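Local coordinates for pentacotripeptide-repeat region of PRORP domain-containing protein (Brachypodium distachyon, PDB 4ME2) that probably binds RNA sequence-specifically, as a helical-repeat pentatricopeptide protein of the chloroplast linked to group II intron RNA, at residues 182-187 and 215-220; 117-122 and 171-176; 51-56 and 90-95. One frame throughout, in Å; residues are numbered along the deposited sequence.

The three contacts lie along one all-helical solenoid of helix-turn-helix units, in the chain order contact 3, contact 2, contact 1. Contact 2 is the central one, its centre about 7 Å from that of the chain, whereas the centres of contacts 1 and 3 lie about 16 and 20 Å from the centre of the chain, on opposite sides of it. Centre to centre, contact 2 is about 16 Å from contact 1 and about 23 Å from contact 3; contacts 1 and 3 are about 33 Å apart. None touches another: the nearest atoms of contacts 1 and 2 are about 4 Å apart, and consecutive helices 168-180 and 184-197 connect them. All three are packing contacts within the repeat array.

Contact 1: residues 182-187 and 215-220; sequences GRARAA and KRLGLD
A184 sits between two leucines of the 215-220 turn, and its CB lies 3.6 Å from L219 CG and 3.7 Å from L217 CD1. L217 also reaches past the alanine to the turn before it, where its CD2 lies 4.0 Å from G182 CA. L219 extends the apolar surface the other way, placing CD1 over one face of the R185 guanidinium, 3.7 Å from R185 NH2 and near the edge of the group rather than over its centre. The arginine gets there with CG anti to its own N (chi1 180°) and with bends at chi2 and chi3 that fold the chain back toward the leucine. Its charge is paired beyond the two segments, NH1 forming a salt bridge with E222.

Both backbones turn at a glycine. G182 and G218 each have positive phi and close a Schellman motif, and each is followed by an N-cap residue, R183 or L219, immediately before the next helix. The contact therefore joins the turn between helices 168-180 and 184-197 to the turn between helices 204-216 and 220-236. Behind it, M214 of helix 204-216 touches both A184 and L219, while the R183 side chain, starting away from this contact, makes a salt bridge to D140 of helix 133-151. Replacing L219 with an alanine would probably open a gap beside A184 and remove the methyl cover from the R185 guanidinium. With 243 Å² buried, aliphatic contacts at A184 and a methyl laid on the arginine's face, the junction implies attachment by shape and hydrophobic cover, while the arginine's charge is answered by E222.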
loop_
_atom_site.group_PDB
_atom_site.type_symbol
_atom_site.label_atom_id
_atom_site.label_comp_id
_atom_site.label_asym_id
_atom_site.label_seq_id
_atom_site.Cartn_x
_atom_site.Cartn_y
_atom_site.Cartn_z
ATOM N N GLY A 182 -3.511 12.045 -4.004
ATOM C CA GLY A 182 -2.549 13.141 -3.880
ATOM C C GLY A 182 -1.195 12.764 -3.306
ATOM O O GLY A 182 -0.408 13.643 -2.942
ATOM N N ARG A 183 -0.898 11.469 -3.247
ATOM C CA ARG A 183 0.353 11.014 -2.644
ATOM C C ARG A 183 1.414 10.834 -3.722
ATOM O O ARG A 183 1.760 9.712 -4.117
ATOM C CB ARG A 183 0.141 9.740 -1.811
ATOM C CG ARG A 183 -0.960 9.825 -0.749
ATOM C CD ARG A 183 -0.932 11.103 0.083
ATOM N NE ARG A 183 0.389 11.401 0.636
ATOM C CZ ARG A 183 0.822 12.631 0.910
ATOM N NH1 ARG A 183 0.041 13.685 0.685
ATOM N NH2 ARG A 183 2.039 12.812 1.408
ATOM N N ALA A 184 1.931 11.968 -4.183
ATOM C CA ALA A 184 2.796 12.027 -5.356
ATOM C C ALA A 184 4.143 11.356 -5.150
ATOM O O ALA A 184 4.584 10.570 -5.990
ATOM C CB ALA A 184 2.988 13.470 -5.786
ATOM N N ARG A 185 4.799 11.677 -4.041
ATOM C CA ARG A 185 6.095 11.086 -3.741
ATOM C C ARG A 185 5.995 9.564 -3.618
ATOM O O ARG A 185 6.846 8.839 -4.145
ATOM C CB ARG A 185 6.679 11.703 -2.461
ATOM C CG ARG A 185 8.039 11.154 -2.052
ATOM C CD ARG A 185 9.082 11.312 -3.148
ATOM N NE ARG A 185 9.284 12.710 -3.531
ATOM C CZ ARG A 185 9.932 13.107 -4.619
ATOM N NH1 ARG A 185 10.455 12.217 -5.453
ATOM N NH2 ARG A 185 10.053 14.405 -4.877
ATOM N N ALA A 186 4.961 9.094 -2.920
ATOM C CA ALA A 186 4.696 7.658 -2.784
ATOM C C ALA A 186 4.516 6.989 -4.151
ATOM O O ALA A 186 5.098 5.932 -4.410
ATOM C CB ALA A 186 3.487 7.406 -1.889
ATOM N N ALA A 187 3.728 7.612 -5.029
ATOM C CA ALA A 187 3.528 7.073 -6.377
ATOM C C ALA A 187 4.863 7.009 -7.134
ATOM O O ALA A 187 5.210 5.987 -7.748
ATOM C CB ALA A 187 2.501 7.906 -7.142
ATOM N N LYS A 215 2.748 15.912 -12.792
ATOM C CA LYS A 215 2.583 17.304 -13.201
ATOM C C LYS A 215 1.502 17.983 -12.375
ATOM O O LYS A 215 1.724 19.037 -11.779
ATOM C CB LYS A 215 2.250 17.385 -14.689
ATOM C CG LYS A 215 2.029 18.798 -15.192
ATOM C CD LYS A 215 1.928 18.807 -16.705
ATOM C CE LYS A 215 2.248 20.184 -17.258
ATOM N NZ LYS A 215 2.541 20.112 -18.716
ATOM N N ARG A 216 0.332 17.351 -12.330
ATOM C CA ARG A 216 -0.818 17.879 -11.610
ATOM C C ARG A 216 -0.508 18.164 -10.134
ATOM O O ARG A 216 -1.005 19.130 -9.564
ATOM C CB ARG A 216 -1.996 16.901 -11.747
ATOM C CG ARG A 216 -3.344 17.417 -11.262
ATOM C CD ARG A 216 -4.468 16.426 -11.561
ATOM N NE ARG A 216 -4.271 15.157 -10.866
ATOM C CZ ARG A 216 -4.575 14.963 -9.587
ATOM N NH1 ARG A 216 -5.098 15.952 -8.876
ATOM N NH2 ARG A 216 -4.360 13.785 -9.022
ATOM N N LEU A 217 0.332 17.327 -9.529
ATOM C CA LEU A 217 0.647 17.432 -8.108
ATOM C C LEU A 217 1.922 18.227 -7.806
ATOM O O LEU A 217 2.333 18.346 -6.651
ATOM C CB LEU A 217 0.713 16.037 -7.480
ATOM C CG LEU A 217 -0.625 15.298 -7.536
ATOM C CD1 LEU A 217 -0.427 13.813 -7.273
ATOM C CD2 LEU A 217 -1.610 15.909 -6.555
ATOM N N GLY A 218 2.538 18.767 -8.849
ATOM C CA GLY A 218 3.647 19.698 -8.680
ATOM C C GLY A 218 5.030 19.088 -8.575
ATOM O O GLY A 218 5.987 19.792 -8.246
ATOM N N LEU A 219 5.152 17.787 -8.842
ATOM C CA LEU A 219 6.475 17.164 -8.913
ATOM C C LEU A 219 6.947 17.226 -10.355
ATOM O O LEU A 219 6.903 16.224 -11.073
ATOM C CB LEU A 219 6.458 15.704 -8.445
ATOM C CG LEU A 219 5.878 15.240 -7.106
ATOM C CD1 LEU A 219 6.717 14.120 -6.499
ATOM C CD2 LEU A 219 5.657 16.363 -6.105
ATOM N N ASP A 220 7.397 18.397 -10.797
ATOM C CA ASP A 220 7.701 18.571 -12.217
ATOM C C ASP A 220 8.960 17.856 -12.708
ATOM O O ASP A 220 9.048 17.529 -13.887
ATOM C CB ASP A 220 7.675 20.048 -12.655
ATOM C CG ASP A 220 8.135 20.989 -11.570
ATOM O OD1 ASP A 220 7.313 21.823 -11.122
ATOM O OD2 ASP A 220 9.304 20.891 -11.157
#

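Contact 2: residues 117-122 and 171-176; sequences DPELYA and LTRLVR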
loop_
_atom_site.group_PDB
_atom_site.type_symbol
_atom_site.label_atom_id
_atom_site.label_comp_id
_atom_site.label_asym_id
_atom_site.label_seq_id
_atom_site.Cartn_x
_atom_site.Cartn_y
_atom_site.Cartn_z
ATOM N N ASP A 117 0.054 -7.904 -1.683
ATOM C CA ASP A 117 -0.900 -7.710 -2.758
ATOM C C ASP A 117 -1.054 -6.206 -2.947
ATOM O O ASP A 117 -1.660 -5.539 -2.106
ATOM C CB ASP A 117 -2.240 -8.370 -2.406
ATOM C CG ASP A 117 -3.313 -8.148 -3.462
ATOM O OD1 ASP A 117 -3.008 -7.663 -4.570
ATOM O OD2 ASP A 117 -4.486 -8.470 -3.174
ATOM N N PRO A 118 -0.485 -5.663 -4.038
ATOM C CA PRO A 118 -0.602 -4.225 -4.278
ATOM C C PRO A 118 -2.050 -3.763 -4.433
ATOM O O PRO A 118 -2.344 -2.599 -4.186
ATOM C CB PRO A 118 0.167 -4.015 -5.588
ATOM C CG PRO A 118 1.080 -5.187 -5.696
ATOM C CD PRO A 118 0.356 -6.327 -5.055
ATOM N N GLU A 119 -2.939 -4.660 -4.847
ATOM C CA GLU A 119 -4.345 -4.304 -5.002
ATOM C C GLU A 119 -5.017 -4.103 -3.641
ATOM O O GLU A 119 -5.868 -3.223 -3.492
ATOM C CB GLU A 119 -5.089 -5.335 -5.864
ATOM C CG GLU A 119 -6.496 -4.904 -6.254
ATOM C CD GLU A 119 -7.042 -5.653 -7.455
ATOM O OE1 GLU A 119 -6.342 -6.543 -7.984
ATOM O OE2 GLU A 119 -8.176 -5.343 -7.873
ATOM N N LEU A 120 -4.626 -4.901 -2.650
ATOM C CA LEU A 120 -5.125 -4.707 -1.293
ATOM C C LEU A 120 -4.616 -3.368 -0.771
ATOM O O LEU A 120 -5.374 -2.576 -0.192
ATOM C CB LEU A 120 -4.674 -5.840 -0.370
ATOM C CG LEU A 120 -5.084 -5.687 1.100
ATOM C CD1 LEU A 120 -6.593 -5.506 1.241
ATOM C CD2 LEU A 120 -4.600 -6.878 1.914
ATOM N N TYR A 121 -3.334 -3.107 -0.995
ATOM C CA TYR A 121 -2.784 -1.806 -0.620
ATOM C C TYR A 121 -3.536 -0.666 -1.316
ATOM O O TYR A 121 -3.793 0.376 -0.709
ATOM C CB TYR A 121 -1.283 -1.723 -0.907
ATOM C CG TYR A 121 -0.426 -2.677 -0.094
ATOM C CD1 TYR A 121 -0.854 -3.173 1.147
ATOM C CD2 TYR A 121 0.823 -3.081 -0.566
ATOM C CE1 TYR A 121 -0.058 -4.039 1.887
ATOM C CE2 TYR A 121 1.626 -3.944 0.170
ATOM C CZ TYR A 121 1.186 -4.427 1.387
ATOM O OH TYR A 121 1.990 -5.288 2.112
ATOM N N ALA A 122 -3.886 -0.862 -2.587
ATOM C CA ALA A 122 -4.635 0.147 -3.330
ATOM C C ALA A 122 -5.957 0.465 -2.640
ATOM O O ALA A 122 -6.351 1.628 -2.571
ATOM C CB ALA A 122 -4.868 -0.294 -4.772
ATOM N N LEU A 171 -0.124 -3.520 -9.768
ATOM C CA LEU A 171 0.817 -2.442 -9.469
ATOM C C LEU A 171 0.272 -1.102 -9.959
ATOM O O LEU A 171 0.408 -0.076 -9.280
ATOM C CB LEU A 171 2.184 -2.721 -10.096
ATOM C CG LEU A 171 3.311 -1.778 -9.669
ATOM C CD1 LEU A 171 3.707 -2.030 -8.220
ATOM C CD2 LEU A 171 4.509 -1.918 -10.595
ATOM N N THR A 172 -0.358 -1.112 -11.131
ATOM C CA THR A 172 -0.896 0.117 -11.711
ATOM C C THR A 172 -2.091 0.620 -10.900
ATOM O O THR A 172 -2.288 1.830 -10.756
ATOM C CB THR A 172 -1.267 -0.060 -13.203
ATOM O OG1 THR A 172 -0.112 -0.507 -13.930
ATOM C CG2 THR A 172 -1.731 1.267 -13.803
ATOM N N ARG A 173 -2.879 -0.314 -10.370
ATOM C CA ARG A 173 -3.998 0.020 -9.489
ATOM C C ARG A 173 -3.526 0.786 -8.260
ATOM O O ARG A 173 -4.147 1.776 -7.871
ATOM C CB ARG A 173 -4.747 -1.235 -9.038
ATOM C CG ARG A 173 -5.691 -1.809 -10.080
ATOM C CD ARG A 173 -6.705 -2.765 -9.469
ATOM N NE ARG A 173 -7.718 -2.086 -8.660
ATOM C CZ ARG A 173 -8.741 -1.389 -9.154
ATOM N NH1 ARG A 173 -8.898 -1.254 -10.467
ATOM N NH2 ARG A 173 -9.607 -0.814 -8.330
ATOM N N LEU A 174 -2.438 0.319 -7.653
ATOM C CA LEU A 174 -1.852 1.011 -6.505
ATOM C C LEU A 174 -1.369 2.408 -6.895
ATOM O O LEU A 174 -1.621 3.386 -6.179
ATOM C CB LEU A 174 -0.719 0.187 -5.894
ATOM C CG LEU A 174 0.098 0.875 -4.793
ATOM C CD1 LEU A 174 -0.772 1.287 -3.612
ATOM C CD2 LEU A 174 1.220 -0.038 -4.323
ATOM N N VAL A 175 -0.694 2.509 -8.037
ATOM C CA VAL A 175 -0.163 3.795 -8.488
ATOM C C VAL A 175 -1.304 4.773 -8.812
ATOM O O VAL A 175 -1.245 5.946 -8.452
ATOM C CB VAL A 175 0.801 3.629 -9.688
ATOM C CG1 VAL A 175 1.092 4.977 -10.325
ATOM C CG2 VAL A 175 2.095 2.950 -9.248
ATOM N N ARG A 176 -2.345 4.279 -9.483
ATOM C CA ARG A 176 -3.563 5.059 -9.737
ATOM C C ARG A 176 -4.159 5.589 -8.436
ATOM O O ARG A 176 -4.553 6.755 -8.336
ATOM C CB ARG A 176 -4.624 4.170 -10.388
ATOM C CG ARG A 176 -4.903 4.392 -11.863
ATOM C CD ARG A 176 -5.990 3.417 -12.326
ATOM N NE ARG A 176 -7.349 3.907 -12.087
ATOM C CZ ARG A 176 -8.457 3.240 -12.401
ATOM N NH1 ARG A 176 -8.382 2.042 -12.962
ATOM N NH2 ARG A 176 -9.646 3.767 -12.148
HETATM O O HOH W 1 -8.035 -1.930 -5.778
#
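A122 packs its CB directly against the backbone of helix 168-180, 3.7 Å from L174 CA and 3.8 Å from R173 O. This is the tight side of the contact. The CA atoms of A122 and L174 are just 4.3 Å apart, and the axes of the short segments 118-122 and 171-176 approach to 7.8 Å while running nearly parallel, at 20°. L174 has CG anti to its backbone N (chi1 173°), which carries CD1 across to the backbone of A122 and to Y121 CB, 4.1 Å away. Its CB meets P118 O at 3.6 Å, so the leucine lies along the first turn of helix 118-126. F146 of helix 133-151 touches P118, L171 and L174 and covers this apolar patch, while the Y121 hydroxyl is hydrogen-bonded to E149 and Y114.

The partly exposed side is polar and looser. E119, extended beyond CG, and R173, bent at chi3, form a salt bridge between E119 OE2 and R173 NE at 3.4 Å. The oxygen lies well out of the guanidinium plane, and the carboxylate and guanidinium planes are 38° apart, so the charges attract without an N-H aimed at the oxygen. R173 NE instead donates a hydrogen bond to water 1 (2.9 Å), which lies in the guanidinium plane and donates a weak bond to E119 O.

D117 N-caps helix 118-126 through a capping bond from E119 N to its OD1, met from above the carboxylate plane, at the turn that bears E119. The division of chemistry is consistent with the small A122 side chain allowing the close approach of these helices; at the margin the ion pair acts by charge alone, while the water supplies the directed bond.

Contact 3: residues 51-56 and 90-95; sequences HAVQAL and AELQRQ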
loop_
_atom_site.group_PDB
_atom_site.type_symbol
_atom_site.label_atom_id
_atom_site.label_comp_id
_atom_site.label_asym_id
_atom_site.label_seq_id
_atom_site.Cartn_x
_atom_site.Cartn_y
_atom_site.Cartn_z
ATOM N N HIS A 51 -14.623 -10.592 18.749
ATOM C CA HIS A 51 -13.987 -10.240 20.014
ATOM C C HIS A 51 -12.765 -9.388 19.799
ATOM O O HIS A 51 -12.557 -8.408 20.514
ATOM C CB HIS A 51 -13.643 -11.485 20.833
ATOM C CG HIS A 51 -14.822 -12.076 21.572
ATOM N ND1 HIS A 51 -14.873 -13.372 21.939
ATOM C CD2 HIS A 51 -16.016 -11.497 22.004
ATOM C CE1 HIS A 51 -16.035 -13.613 22.576
ATOM N NE2 HIS A 51 -16.734 -12.464 22.615
ATOM N N ALA A 52 -11.958 -9.745 18.797
ATOM C CA ALA A 52 -10.726 -9.016 18.503
ATOM C C ALA A 52 -10.999 -7.597 18.005
ATOM O O ALA A 52 -10.289 -6.658 18.377
ATOM C CB ALA A 52 -9.874 -9.786 17.506
ATOM N N VAL A 53 -12.023 -7.443 17.172
ATOM C CA VAL A 53 -12.420 -6.118 16.693
ATOM C C VAL A 53 -12.863 -5.264 17.875
ATOM O O VAL A 53 -12.473 -4.100 18.000
ATOM C CB VAL A 53 -13.553 -6.198 15.645
ATOM C CG1 VAL A 53 -14.151 -4.820 15.371
ATOM C CG2 VAL A 53 -13.038 -6.815 14.353
ATOM N N GLN A 54 -13.667 -5.841 18.761
ATOM C CA GLN A 54 -14.140 -5.060 19.899
ATOM C C GLN A 54 -13.007 -4.654 20.837
ATOM O O GLN A 54 -12.974 -3.520 21.317
ATOM C CB GLN A 54 -15.296 -5.761 20.616
ATOM C CG GLN A 54 -16.584 -5.725 19.798
ATOM C CD GLN A 54 -16.965 -4.317 19.352
ATOM O OE1 GLN A 54 -17.296 -3.462 20.172
ATOM N NE2 GLN A 54 -16.915 -4.072 18.044
ATOM N N ALA A 55 -12.070 -5.570 21.069
ATOM C CA ALA A 55 -10.903 -5.286 21.901
ATOM C C ALA A 55 -10.044 -4.167 21.313
ATOM O O ALA A 55 -9.607 -3.276 22.038
ATOM C CB ALA A 55 -10.074 -6.544 22.116
ATOM N N LEU A 56 -9.799 -4.211 20.005
ATOM C CA LEU A 56 -8.972 -3.187 19.374
ATOM C C LEU A 56 -9.621 -1.808 19.501
ATOM O O LEU A 56 -8.940 -0.821 19.770
ATOM C CB LEU A 56 -8.684 -3.527 17.908
ATOM C CG LEU A 56 -7.782 -2.541 17.157
ATOM C CD1 LEU A 56 -6.517 -2.243 17.941
ATOM C CD2 LEU A 56 -7.440 -3.058 15.767
ATOM N N ALA A 90 -11.093 -6.725 7.698
ATOM C CA ALA A 90 -12.134 -6.342 6.749
ATOM C C ALA A 90 -13.327 -5.716 7.458
ATOM O O ALA A 90 -13.950 -4.802 6.930
ATOM C CB ALA A 90 -12.572 -7.541 5.917
ATOM N N GLU A 91 -13.645 -6.208 8.647
ATOM C CA GLU A 91 -14.745 -5.631 9.414
ATOM C C GLU A 91 -14.411 -4.230 9.921
ATOM O O GLU A 91 -15.271 -3.345 9.938
ATOM C CB GLU A 91 -15.143 -6.539 10.569
ATOM C CG GLU A 91 -16.253 -5.978 11.456
ATOM C CD GLU A 91 -17.590 -5.797 10.740
ATOM O OE1 GLU A 91 -17.738 -6.211 9.569
ATOM O OE2 GLU A 91 -18.516 -5.236 11.363
ATOM N N LEU A 92 -13.166 -4.019 10.333
ATOM C CA LEU A 92 -12.738 -2.675 10.712
ATOM C C LEU A 92 -12.818 -1.717 9.516
ATOM O O LEU A 92 -13.233 -0.567 9.668
ATOM C CB LEU A 92 -11.333 -2.698 11.318
ATOM C CG LEU A 92 -11.203 -3.346 12.697
ATOM C CD1 LEU A 92 -9.764 -3.785 12.911
ATOM C CD2 LEU A 92 -11.669 -2.430 13.827
ATOM N N GLN A 93 -12.427 -2.200 8.335
ATOM C CA GLN A 93 -12.568 -1.445 7.087
ATOM C C GLN A 93 -14.028 -1.066 6.849
ATOM O O GLN A 93 -14.332 0.091 6.551
ATOM C CB GLN A 93 -12.064 -2.258 5.886
ATOM C CG GLN A 93 -10.556 -2.417 5.762
ATOM C CD GLN A 93 -10.167 -3.317 4.595
ATOM O OE1 GLN A 93 -9.989 -4.524 4.765
ATOM N NE2 GLN A 93 -10.055 -2.735 3.401
ATOM N N ARG A 94 -14.925 -2.043 6.994
ATOM C CA ARG A 94 -16.354 -1.848 6.715
ATOM C C ARG A 94 -16.981 -0.821 7.654
ATOM O O ARG A 94 -17.802 -0.000 7.231
ATOM C CB ARG A 94 -17.117 -3.176 6.808
ATOM C CG ARG A 94 -18.537 -3.116 6.257
ATOM C CD ARG A 94 -19.361 -4.321 6.690
ATOM N NE ARG A 94 -19.534 -4.367 8.139
ATOM C CZ ARG A 94 -20.419 -3.641 8.816
ATOM N NH1 ARG A 94 -21.229 -2.803 8.178
ATOM N NH2 ARG A 94 -20.495 -3.750 10.135
ATOM N N GLN A 95 -16.579 -0.867 8.920
ATOM C CA GLN A 95 -17.061 0.077 9.929
ATOM C C GLN A 95 -16.478 1.479 9.746
ATOM O O GLN A 95 -16.928 2.429 10.388
ATOM C CB GLN A 95 -16.774 -0.449 11.338
ATOM C CG GLN A 95 -17.556 -1.707 11.690
ATOM C CD GLN A 95 -17.297 -2.209 13.096
ATOM O OE1 GLN A 95 -17.594 -3.361 13.412
ATOM N NE2 GLN A 95 -16.753 -1.355 13.950
#
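V53 lays its CG1 against L92, 3.8 Å from CD2, the two side chains running antiparallel alongside each other. The valine torsion explains which methyl does this: CG1 is anti to the backbone N, whereas CG2 points to the residue next to L92 and lies 4.3 Å from E91 CB. L92 uses its other methyl for L56, with CD1 at 3.8 Å from L56 CD2. There the side chains are roughly perpendicular, so one leucine serves two residues of helix 47-59 with separate branches.

The backbones stand well apart. Segments 51-56 and 90-94 have axes 10.5 Å apart at closest approach, inclined at 55°, and the nearest CA pair, V53 and L92, is separated by 6.9 Å. Branched side chains span this distance, burying 221 Å² in total. L100 of helix 98-109 touches both L56 and L92, and A72 and A76 of helix 66-77 lie against L56, so the apolar contact continues into the neighbouring helices of the array.

Beside this apolar packing, E91 is bound within its own helix by R94. The arginine grips the carboxylate side-on, NE to OE1 at 2.9 Å and NH2 to OE2 at 2.8 Å, with N-H...O angles of 176° and 167°. Both oxygens are met on their syn sides and lie close to the guanidinium plane, but the carboxylate is tilted against that plane, so the pair is not coplanar. This paired bond limits rotation of the E91 carboxylate, whose CB is the part turned to V53. The chemistry implies that helices 47-59 and 82-94 associate here through aliphatic side-chain contacts, with the charged pair satisfied inside one helix rather than spent on joining the two.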